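Local coordinates for putative type VI secretion protein (Escherichia coli, PDB 3U66), which is a membrane-anchored component of the bacterial type VI secretion system, its helical cytoplasmic domain probably helping to assemble the machine at the inner membrane, at residues Q11-Y14 with P15-M19; F55-K58 with S59-M63; L71-S74 with V75-E79; L107-R110 with I111-L115. All coordinates share one frame; numbering follows the deposited sequence.

All four contacts are local, lying within or at the ends of three helices in the all-helical cytoplasmic domain, and they follow one another along the chain. Interaction 1 lies on helix 7-24, interactions 2 and 3 mark the beginning and the end of helix 57-76, with centres about 24 Å apart, and interaction 4 occupies helix 103-115. Helix 57-76 connects the set: Met63 of interaction 2 packs on Phe13 of interaction 1, Leu71 of interaction 3 meets Met19, and Ile62 reaches Leu107 and Arg110 of interaction 4. Interactions 1 and 4 do not touch, their centres being about 22 Å apart. Helix 57-76 thus packs against both helix 7-24 and helix 103-115.

Interaction 1: residues Q11-Y14 with P15-M19; sequences QIFY and PGWLM
Phe13 and Trp17 both carry CG anti to the carbonyl carbon (chi1 -70° and -76°), and this common choice lays the indole of Trp17 back against the preceding turn, under the root of the Phe13 side chain. The closest side-chain meeting of the two is a CH-pi contact: Phe13 CB stands over the face of the Trp17 six-membered ring, 3.5 Å from its centroid. The two aromatic planes run close to parallel but are slid apart, so that they barely overlap and CB, not the phenyl ring, supplies the cover. Tyr14 completes an aromatic cluster in a different way. Its ring stands at 89° to the indole in a T-shaped pair, with the edge of Trp17 toward the face of Tyr14. Tyr14 CD1 lies 3.9 Å from Trp17 CE3.

The backbone beneath is kinked around Pro15, whose nitrogen has no hydrogen to give to the turn before. Regular bonding resumes with Trp17 N to Phe13 O at 2.7 Å, followed by Leu18 N to Tyr14 O at 2.9 Å.

Within the helical bundle, the Phe13 ring meets Phe67 of helix 57-76 and also packs on Leu50 of helix 32-52. Trp17 packs on Leu70 of helix 57-76 and on Cys127 of helix 122-133, so Phe13 and Trp17 face helices 32-52, 57-76 and 122-133, while Tyr14 is exposed.

Interaction 2: residues F55-K58 with S59-M63; sequences FSQK and SSDIM
Ser56 and Ser59 meet at the N-cap of helix 57-76, where Ser56 closes the start of the helix with its side chain. The capping bond itself, from Ser59 N to Ser56 OG, is weak at 3.4 Å, though almost straight. A second hydrogen bond, Ser59 OG to Ser56 OG at 3.0 Å, strengthens the hold on the same oxygen. Ser56 OG lies between its own backbone N and carbonyl carbon (chi1 68°), which turns it toward the first helical turn. Ser60 grips Ser56 through the carbonyl instead: its N donates to Ser56 O at 3.0 Å, while its hydroxyl OG, placed beside its own N, donates to the same oxygen at 2.8 Å from above the carbonyl plane, so that Ser56 O accepts two bonds. The next main-chain bond runs from Asp61 N to Gln57 O.

Packing is lighter. The side chains of Gln57 and Asp61 run alongside each other, with the amide and carboxylate planes 61° apart. Selenomethionine Met63 makes a distant Met-aromatic contact, its selenium 5.0 Å from the Phe55 ring centroid and above the face.

One water links the two sides, donating to Phe55 O at 2.7 Å and to Ser60 OG at 2.8 Å.

Interaction 3: residues L71-S74 with V75-E79; sequences LDES and VLNRE
Leu71 and Val75, one turn apart, bring their branches loosely together, Leu71 CD1 lying 4.3 Å from Val75 CG2. Val75 keeps CG1 anti to its backbone N (chi1 167°), and this places CG2 beside that N and 3.3 Å from Leu71 O. Leu76 repeats the pattern one residue on, its CG resting 3.2 Å from Asp72 O. At the end of the turn Arg78 lays its aliphatic part against the Ser74 carbonyl, with CG 3.4 Å from Ser74 O, before the chain bends away toward the guanidinium.

Hydrogen bonding is frayed in the middle and recovers afterwards. Val75 N gives only weak bonds, shared between Leu71 O and Asp72 O. Leu76 N to Asp72 O is sound at 3.0 Å, and Asn77 N still donates to Glu73 O at 3.1 Å although Asn77 is already the first residue to leave helical geometry. Here helix 57-76 ends.

The polar ends of Asp72, Glu73 and Arg78 look elsewhere. Asp72 accepts from the amides of Leu93 and Gln94 at the start of helix 93-98, Glu73 from those of Thr137 and Gly138, and Arg78 donates to Gln27 O just beyond helix 7-24. Ser74 OG bonds to Leu70 O, one turn back.

Across the contact, then, the turn is held by main-chain bonds and aliphatic carbons, while the charged groups are spent on fastening the helix end to other parts of the chain. Backbone amides directed at Asp72 and Glu73 would be expected to stabilise their negative charge.

Interaction 4: residues L107-R110 with I111-L115; sequences LWER and IREQL
Ile111, the residue most deeply covered here, rests on the turn formed by Leu107 and Trp108. Its CG1 stands anti to the carbonyl carbon (chi1 -69°) and passes 3.3 Å from Leu107 O, carrying CD1 back along the helix. There CD1 comes over one face of the Trp108 indole, offset toward the rim, with CE3 at 4.1 Å. The Trp108 and Ile111 side chains run alongside each other in the same direction, and Leu107 CG touches the same methyl at 4.3 Å. The contact is therefore a methyl group that touches both a leucine branch and an aromatic face.

Arg110, next in coverage, takes part chiefly through its near end and main chain. Gln114 CG lies 3.4 Å from Arg110 O, whereas the bond that Gln114 N makes to this carbonyl is weak. Firmer helical bonds link Ile111 N to Leu107 O at 2.9 Å and Arg112 N to Trp108 O at 3.2 Å.

Bent at chi2 and chi3, the Arg110 chain carries its guanidinium to a cation-pi contact with Tyr65 of helix 57-76, on which Leu107 also packs. Trp108 is fixed by a hydrogen bond from NE1 to Thr137 O, and Arg112 forms a salt bridge with Glu146. Ile111 reaches Leu128 of helix 122-133 and Val151 of helix 148-157, so helix 103-115 packs against helices 57-76, 122-133 and 148-157.

Interaction 1: residues Q11-Y14 with P15-M19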
loop_
_atom_site.group_PDB
_atom_site.type_symbol
_atom_site.label_atom_id
_atom_site.label_comp_id
_atom_site.label_asym_id
_atom_site.label_seq_id
_atom_site.Cartn_x
_atom_site.Cartn_y
_atom_site.Cartn_z
ATOM N N GLN A 11 -10.695 -9.295 -5.541
ATOM C CA GLN A 11 -10.797 -10.738 -5.300
ATOM C C GLN A 11 -9.396 -11.362 -5.120
ATOM O O GLN A 11 -9.231 -12.249 -4.279
ATOM C CB GLN A 11 -11.440 -11.395 -6.532
ATOM C CG GLN A 11 -12.840 -11.951 -6.379
ATOM C CD GLN A 11 -13.268 -12.755 -7.607
ATOM O OE1 GLN A 11 -12.462 -13.133 -8.485
ATOM N NE2 GLN A 11 -14.558 -13.056 -7.689
ATOM N N ILE A 12 -8.414 -10.938 -5.962
ATOM C CA ILE A 12 -7.019 -11.408 -5.962
ATOM C C ILE A 12 -6.283 -10.944 -4.686
ATOM O O ILE A 12 -5.514 -11.716 -4.108
ATOM C CB ILE A 12 -6.230 -10.914 -7.225
ATOM C CG1 ILE A 12 -7.012 -10.937 -8.558
ATOM C CG2 ILE A 12 -4.874 -11.567 -7.357
ATOM C CD1 ILE A 12 -7.358 -12.288 -9.195
ATOM N N PHE A 13 -6.474 -9.672 -4.287
ATOM C CA PHE A 13 -5.773 -9.090 -3.151
ATOM C C PHE A 13 -6.444 -9.237 -1.795
ATOM O O PHE A 13 -5.773 -9.007 -0.790
ATOM C CB PHE A 13 -5.398 -7.625 -3.430
ATOM C CG PHE A 13 -4.320 -7.406 -4.468
ATOM C CD1 PHE A 13 -2.990 -7.710 -4.191
ATOM C CD2 PHE A 13 -4.629 -6.859 -5.709
ATOM C CE1 PHE A 13 -1.996 -7.498 -5.149
ATOM C CE2 PHE A 13 -3.637 -6.656 -6.670
ATOM C CZ PHE A 13 -2.328 -6.982 -6.387
ATOM N N TYR A 14 -7.741 -9.633 -1.748
ATOM C CA TYR A 14 -8.492 -9.814 -0.490
ATOM C C TYR A 14 -7.773 -10.672 0.569
ATOM O O TYR A 14 -7.623 -10.184 1.688
ATOM C CB TYR A 14 -9.939 -10.305 -0.720
ATOM C CG TYR A 14 -10.965 -9.218 -0.929
ATOM C CD1 TYR A 14 -11.083 -8.152 -0.042
ATOM C CD2 TYR A 14 -11.909 -9.311 -1.953
ATOM C CE1 TYR A 14 -12.036 -7.156 -0.221
ATOM C CE2 TYR A 14 -12.868 -8.322 -2.147
ATOM C CZ TYR A 14 -12.929 -7.247 -1.277
ATOM O OH TYR A 14 -13.877 -6.275 -1.452
ATOM N N PRO A 15 -7.272 -11.900 0.279
ATOM C CA PRO A 15 -6.563 -12.658 1.329
ATOM C C PRO A 15 -5.377 -11.893 1.938
ATOM O O PRO A 15 -5.216 -11.869 3.161
ATOM C CB PRO A 15 -6.110 -13.934 0.602
ATOM C CG PRO A 15 -7.004 -14.062 -0.556
ATOM C CD PRO A 15 -7.277 -12.655 -0.995
ATOM N N GLY A 16 -4.583 -11.248 1.075
ATOM C CA GLY A 16 -3.426 -10.451 1.463
ATOM C C GLY A 16 -3.816 -9.214 2.237
ATOM O O GLY A 16 -3.216 -8.908 3.276
ATOM N N TRP A 17 -4.846 -8.503 1.743
ATOM C CA TRP A 17 -5.408 -7.323 2.398
ATOM C C TRP A 17 -5.912 -7.635 3.804
ATOM O O TRP A 17 -5.673 -6.841 4.719
ATOM C CB TRP A 17 -6.522 -6.696 1.559
ATOM C CG TRP A 17 -6.043 -5.904 0.374
ATOM C CD1 TRP A 17 -4.800 -5.364 0.179
ATOM C CD2 TRP A 17 -6.823 -5.528 -0.771
ATOM N NE1 TRP A 17 -4.752 -4.705 -1.027
ATOM C CE2 TRP A 17 -5.988 -4.770 -1.622
ATOM C CE3 TRP A 17 -8.145 -5.796 -1.176
ATOM C CZ2 TRP A 17 -6.421 -4.286 -2.861
ATOM C CZ3 TRP A 17 -8.587 -5.281 -2.386
ATOM C CH2 TRP A 17 -7.728 -4.542 -3.219
ATOM N N LEU A 18 -6.564 -8.808 3.986
ATOM C CA LEU A 18 -7.050 -9.219 5.293
ATOM C C LEU A 18 -5.870 -9.524 6.221
ATOM O O LEU A 18 -5.907 -9.131 7.389
ATOM C CB LEU A 18 -8.030 -10.396 5.176
ATOM C CG LEU A 18 -8.783 -10.827 6.454
ATOM C CD1 LEU A 18 -9.730 -9.723 6.975
ATOM C CD2 LEU A 18 -9.550 -12.124 6.214
HETATM N N MSE A 19 -4.800 -10.159 5.679
HETATM C CA MSE A 19 -3.565 -10.482 6.396
HETATM C C MSE A 19 -2.864 -9.222 6.910
HETATM O O MSE A 19 -2.472 -9.205 8.074
HETATM C CB MSE A 19 -2.636 -11.343 5.523
HETATM C CG MSE A 19 -1.295 -11.739 6.183
HETATM SE SE MSE A 19 0.146 -12.254 4.909
HETATM C CE MSE A 19 -0.180 -10.949 3.515
#

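Interaction 2: residues F55-K58 with S59-M63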
loop_
_atom_site.group_PDB
_atom_site.type_symbol
_atom_site.label_atom_id
_atom_site.label_comp_id
_atom_site.label_asym_id
_atom_site.label_seq_id
_atom_site.Cartn_x
_atom_site.Cartn_y
_atom_site.Cartn_z
ATOM N N PHE A 55 -5.012 -8.559 -17.047
ATOM C CA PHE A 55 -4.351 -7.297 -16.710
ATOM C C PHE A 55 -2.959 -7.231 -17.316
ATOM O O PHE A 55 -2.231 -8.232 -17.311
ATOM C CB PHE A 55 -4.271 -7.080 -15.189
ATOM C CG PHE A 55 -5.613 -6.890 -14.535
ATOM C CD1 PHE A 55 -6.243 -5.651 -14.550
ATOM C CD2 PHE A 55 -6.263 -7.954 -13.923
ATOM C CE1 PHE A 55 -7.496 -5.481 -13.964
ATOM C CE2 PHE A 55 -7.514 -7.781 -13.329
ATOM C CZ PHE A 55 -8.119 -6.544 -13.356
ATOM N N SER A 56 -2.592 -6.044 -17.838
ATOM C CA SER A 56 -1.285 -5.783 -18.446
ATOM C C SER A 56 -0.164 -5.869 -17.393
ATOM O O SER A 56 -0.445 -5.767 -16.199
ATOM C CB SER A 56 -1.275 -4.401 -19.097
ATOM O OG SER A 56 -1.352 -3.360 -18.134
ATOM N N GLN A 57 1.091 -6.030 -17.836
ATOM C CA GLN A 57 2.241 -6.065 -16.940
ATOM C C GLN A 57 2.342 -4.758 -16.148
ATOM O O GLN A 57 2.607 -4.787 -14.948
ATOM C CB GLN A 57 3.529 -6.322 -17.724
ATOM C CG GLN A 57 4.469 -7.301 -17.029
ATOM C CD GLN A 57 4.634 -8.593 -17.784
ATOM O OE1 GLN A 57 3.932 -8.850 -18.758
ATOM N NE2 GLN A 57 5.586 -9.411 -17.362
ATOM N N LYS A 58 2.088 -3.625 -16.824
ATOM C CA LYS A 58 2.109 -2.258 -16.302
ATOM C C LYS A 58 1.246 -2.124 -15.044
ATOM O O LYS A 58 1.737 -1.716 -13.994
ATOM C CB LYS A 58 1.548 -1.301 -17.369
ATOM C CG LYS A 58 2.533 -0.846 -18.438
ATOM C CD LYS A 58 2.016 0.328 -19.284
ATOM C CE LYS A 58 1.758 1.600 -18.507
ATOM N NZ LYS A 58 2.970 2.100 -17.801
ATOM N N SER A 59 -0.049 -2.446 -15.177
ATOM C CA SER A 59 -1.061 -2.417 -14.121
ATOM C C SER A 59 -0.860 -3.480 -13.019
ATOM O O SER A 59 -0.987 -3.173 -11.831
ATOM C CB SER A 59 -2.442 -2.590 -14.743
ATOM O OG SER A 59 -2.583 -1.794 -15.904
ATOM N N SER A 60 -0.495 -4.717 -13.404
ATOM C CA SER A 60 -0.167 -5.800 -12.478
ATOM C C SER A 60 0.999 -5.385 -11.589
ATOM O O SER A 60 0.883 -5.495 -10.371
ATOM C CB SER A 60 0.178 -7.074 -13.238
ATOM O OG SER A 60 -0.892 -7.505 -14.062
ATOM N N ASP A 61 2.059 -4.792 -12.193
ATOM C CA ASP A 61 3.237 -4.315 -11.478
ATOM C C ASP A 61 2.988 -3.175 -10.494
ATOM O O ASP A 61 3.564 -3.211 -9.418
ATOM C CB ASP A 61 4.430 -4.085 -12.416
ATOM C CG ASP A 61 5.016 -5.361 -13.022
ATOM O OD1 ASP A 61 5.032 -6.414 -12.320
ATOM O OD2 ASP A 61 5.475 -5.309 -14.185
ATOM N N ILE A 62 2.121 -2.198 -10.827
ATOM C CA ILE A 62 1.768 -1.111 -9.896
ATOM C C ILE A 62 0.921 -1.651 -8.722
ATOM O O ILE A 62 1.209 -1.341 -7.556
ATOM C CB ILE A 62 1.227 0.209 -10.565
ATOM C CG1 ILE A 62 0.533 1.169 -9.569
ATOM C CG2 ILE A 62 0.277 -0.066 -11.695
ATOM C CD1 ILE A 62 1.359 1.778 -8.512
HETATM N N MSE A 63 -0.073 -2.502 -9.027
HETATM C CA MSE A 63 -0.921 -3.137 -8.005
HETATM C C MSE A 63 -0.103 -3.980 -7.017
HETATM O O MSE A 63 -0.293 -3.854 -5.806
HETATM C CB MSE A 63 -1.996 -4.001 -8.662
HETATM C CG MSE A 63 -3.203 -3.209 -9.126
HETATM SE SE MSE A 63 -4.253 -4.253 -10.402
HETATM C CE MSE A 63 -5.820 -4.057 -9.730
HETATM O O HOH W 1 -0.007 -9.192 -16.116
#

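Interaction 3: residues L71-S74 with V75-E79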
loop_
_atom_site.group_PDB
_atom_site.type_symbol
_atom_site.label_atom_id
_atom_site.label_comp_id
_atom_site.label_asym_id
_atom_site.label_seq_id
_atom_site.Cartn_x
_atom_site.Cartn_y
_atom_site.Cartn_z
ATOM N N LEU A 71 2.361 -4.260 2.770
ATOM C CA LEU A 71 2.742 -5.396 3.611
ATOM C C LEU A 71 4.088 -5.195 4.327
ATOM O O LEU A 71 4.164 -5.479 5.517
ATOM C CB LEU A 71 2.736 -6.686 2.780
ATOM C CG LEU A 71 2.929 -8.026 3.490
ATOM C CD1 LEU A 71 2.051 -8.164 4.738
ATOM C CD2 LEU A 71 2.644 -9.146 2.540
ATOM N N ASP A 72 5.124 -4.678 3.625
ATOM C CA ASP A 72 6.442 -4.387 4.212
ATOM C C ASP A 72 6.330 -3.366 5.345
ATOM O O ASP A 72 6.905 -3.586 6.410
ATOM C CB ASP A 72 7.433 -3.865 3.154
ATOM C CG ASP A 72 8.009 -4.902 2.210
ATOM O OD1 ASP A 72 8.146 -6.070 2.618
ATOM O OD2 ASP A 72 8.377 -4.530 1.085
ATOM N N GLU A 73 5.583 -2.263 5.121
ATOM C CA GLU A 73 5.382 -1.202 6.109
ATOM C C GLU A 73 4.642 -1.672 7.367
ATOM O O GLU A 73 5.050 -1.294 8.462
ATOM C CB GLU A 73 4.685 0.016 5.488
ATOM C CG GLU A 73 4.854 1.282 6.309
ATOM C CD GLU A 73 3.823 2.346 6.014
ATOM O OE1 GLU A 73 2.670 2.226 6.492
ATOM O OE2 GLU A 73 4.171 3.299 5.286
ATOM N N SER A 74 3.579 -2.495 7.217
ATOM C CA SER A 74 2.800 -3.012 8.355
ATOM C C SER A 74 3.576 -4.015 9.225
ATOM O O SER A 74 3.244 -4.187 10.402
ATOM C CB SER A 74 1.455 -3.577 7.907
ATOM O OG SER A 74 1.519 -4.188 6.630
ATOM N N VAL A 75 4.629 -4.642 8.657
ATOM C CA VAL A 75 5.500 -5.597 9.349
ATOM C C VAL A 75 6.638 -4.858 10.074
ATOM O O VAL A 75 6.959 -5.196 11.214
ATOM C CB VAL A 75 6.017 -6.703 8.380
ATOM C CG1 VAL A 75 7.154 -7.511 8.989
ATOM C CG2 VAL A 75 4.885 -7.631 7.963
ATOM N N LEU A 76 7.249 -3.864 9.409
ATOM C CA LEU A 76 8.372 -3.110 9.968
ATOM C C LEU A 76 7.990 -2.143 11.093
ATOM O O LEU A 76 8.788 -1.950 12.015
ATOM C CB LEU A 76 9.225 -2.439 8.875
ATOM C CG LEU A 76 9.826 -3.381 7.810
ATOM C CD1 LEU A 76 10.200 -2.623 6.559
ATOM C CD2 LEU A 76 11.015 -4.180 8.349
ATOM N N ASN A 77 6.763 -1.578 11.051
ATOM C CA ASN A 77 6.259 -0.670 12.095
ATOM C C ASN A 77 5.553 -1.434 13.244
ATOM O O ASN A 77 4.825 -0.840 14.052
ATOM C CB ASN A 77 5.378 0.456 11.503
ATOM C CG ASN A 77 3.985 0.067 11.034
ATOM O OD1 ASN A 77 3.543 -1.089 11.111
ATOM N ND2 ASN A 77 3.263 1.042 10.496
ATOM N N ARG A 78 5.760 -2.763 13.289
ATOM C CA ARG A 78 5.203 -3.684 14.284
ATOM C C ARG A 78 6.177 -3.937 15.445
ATOM O O ARG A 78 7.391 -4.074 15.231
ATOM C CB ARG A 78 4.898 -5.029 13.627
ATOM C CG ARG A 78 3.433 -5.414 13.559
ATOM C CD ARG A 78 3.275 -6.808 13.003
ATOM N NE ARG A 78 3.678 -7.779 14.012
ATOM C CZ ARG A 78 2.832 -8.427 14.802
ATOM N NH1 ARG A 78 1.524 -8.236 14.673
ATOM N NH2 ARG A 78 3.280 -9.278 15.705
ATOM N N GLU A 79 5.635 -3.999 16.672
ATOM C CA GLU A 79 6.392 -4.240 17.902
ATOM C C GLU A 79 6.929 -5.666 17.939
ATOM O O GLU A 79 8.133 -5.869 17.840
ATOM C CB GLU A 79 5.514 -3.986 19.135
#

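Interaction 4: residues L107-R110 with I111-L115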
loop_
_atom_site.group_PDB
_atom_site.type_symbol
_atom_site.label_atom_id
_atom_site.label_comp_id
_atom_site.label_asym_id
_atom_site.label_seq_id
_atom_site.Cartn_x
_atom_site.Cartn_y
_atom_site.Cartn_z
ATOM N N LEU A 107 6.197 5.181 -3.958
ATOM C CA LEU A 107 4.799 4.787 -4.188
ATOM C C LEU A 107 3.909 6.044 -4.254
ATOM O O LEU A 107 2.975 6.089 -5.048
ATOM C CB LEU A 107 4.284 3.770 -3.153
ATOM C CG LEU A 107 2.810 3.326 -3.246
ATOM C CD1 LEU A 107 2.503 2.613 -4.578
ATOM C CD2 LEU A 107 2.444 2.449 -2.077
ATOM N N TRP A 108 4.233 7.071 -3.446
ATOM C CA TRP A 108 3.560 8.369 -3.455
ATOM C C TRP A 108 3.811 9.066 -4.787
ATOM O O TRP A 108 2.900 9.666 -5.341
ATOM C CB TRP A 108 4.033 9.249 -2.284
ATOM C CG TRP A 108 3.309 8.950 -1.012
ATOM C CD1 TRP A 108 3.822 8.353 0.101
ATOM C CD2 TRP A 108 1.906 9.113 -0.762
ATOM N NE1 TRP A 108 2.837 8.175 1.044
ATOM C CE2 TRP A 108 1.647 8.627 0.534
ATOM C CE3 TRP A 108 0.838 9.624 -1.519
ATOM C CZ2 TRP A 108 0.367 8.623 1.094
ATOM C CZ3 TRP A 108 -0.424 9.656 -0.948
ATOM C CH2 TRP A 108 -0.648 9.172 0.347
ATOM N N GLU A 109 5.047 8.951 -5.303
ATOM C CA GLU A 109 5.505 9.491 -6.586
ATOM C C GLU A 109 4.703 8.787 -7.703
ATOM O O GLU A 109 4.258 9.441 -8.651
ATOM C CB GLU A 109 7.012 9.200 -6.732
ATOM C CG GLU A 109 7.768 10.086 -7.705
ATOM C CD GLU A 109 9.257 9.805 -7.824
ATOM O OE1 GLU A 109 9.745 8.835 -7.197
ATOM O OE2 GLU A 109 9.939 10.562 -8.554
ATOM N N ARG A 110 4.464 7.473 -7.528
ATOM C CA ARG A 110 3.729 6.601 -8.430
ATOM C C ARG A 110 2.229 6.892 -8.428
ATOM O O ARG A 110 1.599 6.761 -9.469
ATOM C CB ARG A 110 4.016 5.135 -8.071
ATOM C CG ARG A 110 3.408 4.105 -9.001
ATOM C CD ARG A 110 4.313 3.651 -10.132
ATOM N NE ARG A 110 5.555 3.046 -9.638
ATOM C CZ ARG A 110 5.852 1.746 -9.648
ATOM N NH1 ARG A 110 4.992 0.874 -10.149
ATOM N NH2 ARG A 110 7.005 1.322 -9.174
ATOM N N ILE A 111 1.649 7.273 -7.281
ATOM C CA ILE A 111 0.226 7.642 -7.169
ATOM C C ILE A 111 -0.052 8.940 -7.947
ATOM O O ILE A 111 -1.043 9.024 -8.677
ATOM C CB ILE A 111 -0.272 7.696 -5.682
ATOM C CG1 ILE A 111 -0.325 6.277 -5.054
ATOM C CG2 ILE A 111 -1.663 8.385 -5.558
ATOM C CD1 ILE A 111 -0.292 6.221 -3.527
ATOM N N ARG A 112 0.869 9.914 -7.830
ATOM C CA ARG A 112 0.800 11.219 -8.493
ATOM C C ARG A 112 0.867 11.122 -10.011
ATOM O O ARG A 112 0.100 11.814 -10.680
ATOM C CB ARG A 112 1.870 12.177 -7.959
ATOM C CG ARG A 112 1.759 12.442 -6.459
ATOM C CD ARG A 112 1.924 13.900 -6.082
ATOM N NE ARG A 112 2.994 14.571 -6.819
ATOM C CZ ARG A 112 4.268 14.590 -6.444
ATOM N NH1 ARG A 112 4.651 13.962 -5.337
ATOM N NH2 ARG A 112 5.168 15.231 -7.173
ATOM N N GLU A 113 1.754 10.263 -10.556
ATOM C CA GLU A 113 1.845 10.090 -12.009
ATOM C C GLU A 113 0.642 9.359 -12.604
ATOM O O GLU A 113 0.359 9.508 -13.794
ATOM C CB GLU A 113 3.212 9.572 -12.508
ATOM C CG GLU A 113 3.812 8.431 -11.714
ATOM C CD GLU A 113 5.325 8.491 -11.610
ATOM O OE1 GLU A 113 5.858 9.564 -11.240
ATOM O OE2 GLU A 113 5.977 7.453 -11.866
ATOM N N GLN A 114 -0.093 8.616 -11.758
ATOM C CA GLN A 114 -1.333 7.936 -12.135
ATOM C C GLN A 114 -2.443 8.984 -12.214
ATOM O O GLN A 114 -3.311 8.891 -13.082
ATOM C CB GLN A 114 -1.697 6.831 -11.127
ATOM C CG GLN A 114 -0.924 5.529 -11.313
ATOM C CD GLN A 114 -1.257 4.800 -12.597
ATOM O OE1 GLN A 114 -2.412 4.493 -12.906
ATOM N NE2 GLN A 114 -0.240 4.503 -13.380
ATOM N N LEU A 115 -2.390 10.000 -11.328
ATOM C CA LEU A 115 -3.350 11.108 -11.292
ATOM C C LEU A 115 -3.173 12.080 -12.463
ATOM O O LEU A 115 -4.131 12.762 -12.837
ATOM C CB LEU A 115 -3.309 11.859 -9.946
ATOM C CG LEU A 115 -3.865 11.118 -8.719
ATOM C CD1 LEU A 115 -3.722 11.948 -7.486
ATOM C CD2 LEU A 115 -5.328 10.728 -8.900
#